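PDB 4BOB: ERPP protein from Borrelia burgdorferi, which is an outer surface lipoprotein of the Lyme disease spirochaete that binds the complement regulator factor H, probably helping the bacterium to evade complement. Local coordinates for residues A[156-159]-A[160-164]. Numbering follows the deposited sequence.
Sequences LEVL and KKNLK
Val158 O is gripped twice by Asn162, through the backbone N at 3.2 Å and through side-chain ND2 at 2.9 Å. The ND2 bond is fairly straight, with 166° at the hydrogen, and the oxygen lies close to the amide plane of Asn162. The two donors reach the carbonyl from opposite faces of its plane; with CG of Asn162 beside its own backbone N (chi1 -68°), the amide lies along the helix side and turns ND2 back to the carbonyl four residues earlier. Ordinary i to i+4 backbone bonds run alongside, from Lys160 N to Leu156 O at 2.9 Å and from Lys161 N to Glu157 O at 3.1 Å. The helix closes at Asn162; Leu163 is the first residue to leave helical geometry and is the centre of an inverse gamma turn.

Charge pairing is looser. Glu157 and Lys161 reach out side by side, and OE2 of Glu157 stands 3.4 Å from NZ of Lys161, a salt bridge whose hydrogen bond is weak.

Among apolar contacts, the aliphatic part of Lys160 crosses Leu156, its CD lying 3.5 Å from CG of Leu156. Leu159 and Leu163 point the same way, one turn apart, and meet through their CD2 methyls.

This C-terminal helix directly follows strand 149-155. Leu156 and Leu159 rest on Ile133 of strand 131-139, Val158 meets Val37 and Asn162 meets Phe35 of strand 34-42, while Leu159 touches Met91 and Leu163 touches Phe87 of helix 84-93.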
loop_
_atom_site.group_PDB
_atom_site.type_symbol
_atom_site.label_atom_id
_atom_site.label_comp_id
_atom_site.label_asym_id
_atom_site.label_seq_id
_atom_site.Cartn_x
_atom_site.Cartn_y
_atom_site.Cartn_z
ATOM N N LEU A 156 0.485 -10.639 4.917
ATOM C CA LEU A 156 0.565 -11.375 3.656
ATOM C C LEU A 156 -0.650 -12.295 3.420
ATOM O O LEU A 156 -1.273 -12.233 2.377
ATOM C CB LEU A 156 1.871 -12.164 3.599
ATOM C CG LEU A 156 2.068 -12.999 2.339
ATOM C CD1 LEU A 156 1.861 -12.200 1.048
ATOM C CD2 LEU A 156 3.445 -13.647 2.364
ATOM N N GLU A 157 -0.984 -13.103 4.420
ATOM C CA GLU A 157 -2.105 -14.054 4.380
ATOM C C GLU A 157 -3.451 -13.462 3.963
ATOM O O GLU A 157 -4.236 -14.105 3.242
ATOM C CB GLU A 157 -2.271 -14.717 5.754
ATOM C CG GLU A 157 -3.596 -15.450 5.927
ATOM C CD GLU A 157 -3.510 -16.633 6.863
ATOM O OE1 GLU A 157 -2.584 -16.661 7.717
ATOM O OE2 GLU A 157 -4.383 -17.532 6.730
ATOM N N VAL A 158 -3.743 -12.255 4.426
ATOM C CA VAL A 158 -4.960 -11.598 3.960
ATOM C C VAL A 158 -4.817 -11.160 2.481
ATOM O O VAL A 158 -5.730 -11.384 1.696
ATOM C CB VAL A 158 -5.386 -10.424 4.866
ATOM C CG1 VAL A 158 -6.688 -9.826 4.353
ATOM C CG2 VAL A 158 -5.552 -10.884 6.311
ATOM N N LEU A 159 -3.671 -10.580 2.100
ATOM C CA LEU A 159 -3.420 -10.189 0.698
ATOM C C LEU A 159 -3.470 -11.367 -0.287
ATOM O O LEU A 159 -3.804 -11.206 -1.447
ATOM C CB LEU A 159 -2.067 -9.487 0.557
ATOM C CG LEU A 159 -1.904 -8.014 0.968
ATOM C CD1 LEU A 159 -0.448 -7.580 0.859
ATOM C CD2 LEU A 159 -2.754 -7.074 0.140
ATOM N N LYS A 160 -3.122 -12.553 0.180
ATOM C CA LYS A 160 -3.135 -13.736 -0.670
ATOM C C LYS A 160 -4.551 -14.311 -0.831
ATOM O O LYS A 160 -4.968 -14.600 -1.960
ATOM C CB LYS A 160 -2.150 -14.786 -0.136
ATOM C CG LYS A 160 -0.699 -14.444 -0.451
ATOM C CD LYS A 160 0.303 -15.309 0.316
ATOM C CE LYS A 160 0.365 -16.737 -0.211
ATOM N NZ LYS A 160 1.360 -17.543 0.566
ATOM N N LYS A 161 -5.270 -14.459 0.288
ATOM C CA LYS A 161 -6.695 -14.853 0.286
ATOM C C LYS A 161 -7.548 -14.065 -0.713
ATOM O O LYS A 161 -8.359 -14.643 -1.437
ATOM C CB LYS A 161 -7.320 -14.702 1.685
ATOM C CG LYS A 161 -7.320 -15.987 2.500
ATOM C CD LYS A 161 -7.895 -15.808 3.909
ATOM C CE LYS A 161 -7.723 -17.083 4.753
ATOM N NZ LYS A 161 -7.730 -16.884 6.240
ATOM N N ASN A 162 -7.353 -12.750 -0.758
ATOM C CA ASN A 162 -8.248 -11.863 -1.489
ATOM C C ASN A 162 -7.766 -11.480 -2.873
ATOM O O ASN A 162 -8.598 -11.276 -3.743
ATOM C CB ASN A 162 -8.496 -10.588 -0.683
ATOM C CG ASN A 162 -9.314 -10.833 0.587
ATOM O OD1 ASN A 162 -10.522 -10.598 0.607
ATOM N ND2 ASN A 162 -8.655 -11.276 1.657
ATOM N N LEU A 163 -6.445 -11.369 -3.072
ATOM C CA LEU A 163 -5.853 -10.863 -4.347
ATOM C C LEU A 163 -5.799 -11.912 -5.468
ATOM O O LEU A 163 -4.763 -12.548 -5.700
ATOM C CB LEU A 163 -4.422 -10.317 -4.137
ATOM C CG LEU A 163 -4.038 -8.827 -4.182
ATOM C CD1 LEU A 163 -5.047 -7.996 -4.960
ATOM C CD2 LEU A 163 -3.819 -8.237 -2.801
ATOM N N LYS A 164 -6.922 -12.091 -6.159
ATOM C CA LYS A 164 -7.005 -13.010 -7.291
ATOM C C LYS A 164 -8.114 -12.556 -8.245
ATOM O O LYS A 164 -9.220 -12.229 -7.818
ATOM C CB LYS A 164 -7.270 -14.480 -6.862
ATOM C CG LYS A 164 -7.007 -14.916 -5.407
ATOM C CD LYS A 164 -8.286 -15.033 -4.581
ATOM C CE LYS A 164 -9.317 -15.961 -5.215
ATOM N NZ LYS A 164 -10.373 -16.454 -4.269
#